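Local coordinates for protein TRAP dicarboxylate transporter-DctP subunit (Marinobacter aquaeolei, PDB 4PFI) that probably serves as the periplasmic solute-binding subunit of a TRAP transporter, capturing a substrate for uptake into the cell, at residues L42-G47 and V155-M160. Sequence-based numbering, arbitrary orientation.
Sequences LEEIEG and VPEGWM
Glu44 and Glu157 reach across from opposite directions and meet through their carboxylates. Glu44 starts from the loop after strand 37-41. Its CB and CG carry the chain toward segment 155-160, and contact begins at CD. CG lies anti to the carbonyl carbon (chi1 -56°), and the chain then runs out extended, which carries the acid group across. The carbon CD of Glu44 lies 3.1 Å from OE2 of Glu157. Glu44 OE2 comes closest, 2.7 Å from Glu157 OE2. Glu44 OE1 is 3.1 Å from that same oxygen, a pair of acceptors that do not bond. OE2 of Glu157 thus lies obliquely above the face of the Glu44 carboxylate, and the two carboxylate planes are turned 43° apart. Two acids this close would probably repel if both were charged, which may raise the pKa of one of them. Gln50 of helix 49-65 gives Glu157 OE2 a hydrogen bond from NE2. Glu43 adds a third acid nearby, with its OE1 5.0 Å from Glu157 OE1, and it is hydrogen-bonded to Ser100. An alanine in place of Glu44 would remove the carboxylate and is likely to open a gap beside Glu157, leaving that acid without its neighbour. The backbone CA atoms of the two residues stay 10.8 Å apart, so the side chains alone join the segments. This close approach of two acids probably lies at the cleft between the two alpha/beta domains of the open, ligand-free DctP-type binding protein, where the loop after strand 37-41 meets long strand 149-164, with Phe223 of helix 222-228 and Phe245 of strand 244-252 touching both glutamates.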
ATOM      1  N   LEU A  42      11.782  -3.488   6.247  1.00 27.50           N
ATOM      2  CA  LEU A  42      10.965  -2.705   5.321  1.00 25.49           C
ATOM      3  C   LEU A  42      10.930  -3.353   3.934  1.00 28.21           C
ATOM      4  O   LEU A  42      11.922  -3.935   3.505  1.00 26.94           O
ATOM      5  CB  LEU A  42      11.554  -1.317   5.165  1.00 23.94           C
ATOM      6  CG  LEU A  42      11.965  -0.582   6.419  1.00 24.31           C
ATOM      7  CD1 LEU A  42      12.569   0.713   6.000  1.00 23.93           C
ATOM      8  CD2 LEU A  42      10.782  -0.363   7.338  1.00 28.45           C
ATOM      9  N   GLU A  43       9.806  -3.218   3.232  1.00 24.54           N
ATOM     10  CA  GLU A  43       9.717  -3.627   1.830  1.00 29.08           C
ATOM     11  C   GLU A  43      10.327  -2.590   0.883  1.00 32.02           C
ATOM     12  O   GLU A  43      10.465  -2.846  -0.310  1.00 35.89           O
ATOM     13  CB  GLU A  43       8.262  -3.775   1.411  1.00 24.52           C
ATOM     14  CG  GLU A  43       7.456  -4.738   2.204  1.00 23.51           C
ATOM     15  CD  GLU A  43       5.982  -4.562   1.927  1.00 30.95           C
ATOM     16  OE1 GLU A  43       5.526  -3.391   1.834  1.00 31.29           O
ATOM     17  OE2 GLU A  43       5.275  -5.585   1.765  1.00 32.91           O
ATOM     18  N   GLU A  44      10.635  -1.405   1.395  1.00 27.10           N
ATOM     19  CA  GLU A  44      11.025  -0.293   0.530  1.00 28.25           C
ATOM     20  C   GLU A  44      12.410   0.272   0.914  1.00 30.01           C
ATOM     21  O   GLU A  44      12.913   0.033   2.016  1.00 32.51           O
ATOM     22  CB  GLU A  44       9.925   0.793   0.557  1.00 25.08           C
ATOM     23  CG  GLU A  44       8.531   0.270   0.171  1.00 30.93           C
ATOM     24  CD  GLU A  44       7.451   1.371   0.007  1.00 44.68           C
ATOM     25  OE1 GLU A  44       6.618   1.237  -0.936  1.00 49.23           O
ATOM     26  OE2 GLU A  44       7.415   2.357   0.805  1.00 43.56           O
ATOM     27  N   ILE A  45      13.036   1.010   0.011  1.00 27.07           N
ATOM     28  CA  ILE A  45      14.383   1.524   0.263  1.00 26.36           C
ATOM     29  C   ILE A  45      14.384   2.808   1.093  1.00 27.92           C
ATOM     30  O   ILE A  45      13.333   3.334   1.481  1.00 25.15           O
ATOM     31  CB  ILE A  45      15.138   1.847  -1.051  1.00 29.23           C
ATOM     32  CG1 ILE A  45      14.291   2.761  -1.947  1.00 33.20           C
ATOM     33  CG2 ILE A  45      15.502   0.586  -1.799  1.00 23.33           C
ATOM     34  CD1 ILE A  45      15.110   3.545  -2.956  1.00 32.76           C
ATOM     35  N   GLU A  46      15.591   3.311   1.324  1.00 28.58           N
ATOM     36  CA  GLU A  46      15.811   4.549   2.055  1.00 36.56           C
ATOM     37  C   GLU A  46      15.178   5.718   1.307  1.00 33.37           C
ATOM     38  O   GLU A  46      15.281   5.824   0.085  1.00 33.46           O
ATOM     39  CB  GLU A  46      17.318   4.768   2.252  1.00 43.89           C
ATOM     40  CG  GLU A  46      17.995   3.592   2.956  1.00 52.59           C
ATOM     41  CD  GLU A  46      19.468   3.827   3.283  1.00 61.70           C
ATOM     42  OE1 GLU A  46      19.964   4.961   3.088  1.00 65.91           O
ATOM     43  OE2 GLU A  46      20.139   2.869   3.744  1.00 62.79           O
ATOM     44  N   GLY A  47      14.475   6.574   2.029  1.00 30.74           N
ATOM     45  CA  GLY A  47      13.816   7.695   1.393  1.00 30.96           C
ATOM     46  C   GLY A  47      12.327   7.453   1.248  1.00 28.75           C
ATOM     47  O   GLY A  47      11.553   8.399   1.197  1.00 27.84           O
ATOM     48  N   VAL A 155      -0.762   1.694   7.487  1.00 23.29           N
ATOM     49  CA  VAL A 155      -0.097   2.942   7.139  1.00 25.72           C
ATOM     50  C   VAL A 155      -0.279   3.331   5.659  1.00 24.40           C
ATOM     51  O   VAL A 155      -0.023   2.526   4.771  1.00 23.38           O
ATOM     52  CB  VAL A 155       1.401   2.843   7.430  1.00 25.75           C
ATOM     53  CG1 VAL A 155       2.077   4.164   7.117  1.00 23.27           C
ATOM     54  CG2 VAL A 155       1.628   2.424   8.898  1.00 27.52           C
ATOM     55  N   PRO A 156      -0.705   4.577   5.393  1.00 22.51           N
ATOM     56  CA  PRO A 156      -0.891   5.097   4.023  1.00 20.93           C
ATOM     57  C   PRO A 156       0.451   5.412   3.332  1.00 23.73           C
ATOM     58  O   PRO A 156       1.331   5.971   3.991  1.00 22.07           O
ATOM     59  CB  PRO A 156      -1.674   6.398   4.251  1.00 20.62           C
ATOM     60  CG  PRO A 156      -1.195   6.883   5.626  1.00 21.33           C
ATOM     61  CD  PRO A 156      -0.935   5.607   6.426  1.00 21.95           C
ATOM     62  N   GLU A 157       0.629   5.046   2.058  1.00 21.52           N
ATOM     63  CA  GLU A 157       1.854   5.423   1.320  1.00 20.56           C
ATOM     64  C   GLU A 157       1.522   6.369   0.175  1.00 19.13           C
ATOM     65  O   GLU A 157       2.411   6.922  -0.478  1.00 20.12           O
ATOM     66  CB  GLU A 157       2.625   4.203   0.822  1.00 20.19           C
ATOM     67  CG  GLU A 157       2.726   3.127   1.866  1.00 26.34           C
ATOM     68  CD  GLU A 157       3.615   1.950   1.462  1.00 36.72           C
ATOM     69  OE1 GLU A 157       3.062   0.874   1.127  1.00 38.23           O
ATOM     70  OE2 GLU A 157       4.865   2.084   1.496  1.00 41.28           O
ATOM     71  N   GLY A 158       0.238   6.596  -0.047  1.00 18.93           N
ATOM     72  CA  GLY A 158      -0.172   7.608  -0.989  1.00 17.94           C
ATOM     73  C   GLY A 158      -1.210   7.113  -1.975  1.00 17.14           C
ATOM     74  O   GLY A 158      -1.460   5.910  -2.087  1.00 17.16           O
ATOM     75  N   TRP A 159      -1.847   8.048  -2.667  1.00 16.63           N
ATOM     76  CA  TRP A 159      -2.756   7.713  -3.739  1.00 15.95           C
ATOM     77  C   TRP A 159      -2.036   6.902  -4.823  1.00 14.90           C
ATOM     78  O   TRP A 159      -0.971   7.312  -5.293  1.00 14.28           O
ATOM     79  CB  TRP A 159      -3.264   9.008  -4.358  1.00 15.67           C
ATOM     80  CG  TRP A 159      -4.385   9.650  -3.620  1.00 16.69           C
ATOM     81  CD1 TRP A 159      -4.375  10.859  -3.011  1.00 17.35           C
ATOM     82  CD2 TRP A 159      -5.693   9.098  -3.405  1.00 17.31           C
ATOM     83  NE1 TRP A 159      -5.601  11.103  -2.417  1.00 18.35           N
ATOM     84  CE2 TRP A 159      -6.427  10.040  -2.649  1.00 18.33           C
ATOM     85  CE3 TRP A 159      -6.310   7.904  -3.784  1.00 17.23           C
ATOM     86  CZ2 TRP A 159      -7.750   9.828  -2.263  1.00 19.24           C
ATOM     87  CZ3 TRP A 159      -7.623   7.686  -3.393  1.00 18.72           C
ATOM     88  CH2 TRP A 159      -8.332   8.651  -2.644  1.00 19.85           C
HETATM   89  N   MSE A 160      -2.610   5.786  -5.262  1.00 14.81           N
HETATM   90  CA  MSE A 160      -2.089   5.095  -6.456  1.00 13.90           C
HETATM   91  C   MSE A 160      -2.231   6.051  -7.657  1.00 13.51           C
HETATM   92  O   MSE A 160      -3.244   6.733  -7.796  1.00 17.76           O
HETATM   93  CB  MSE A 160      -2.822   3.781  -6.733  1.00 14.16           C
HETATM   94  CG  MSE A 160      -2.667   2.745  -5.621  1.00 15.10           C
HETATM   95 SE   MSE A 160      -0.837   2.061  -5.484  0.88 15.44          SE
HETATM   96  CE  MSE A 160      -0.862   0.774  -6.982  1.00 14.27           C
TER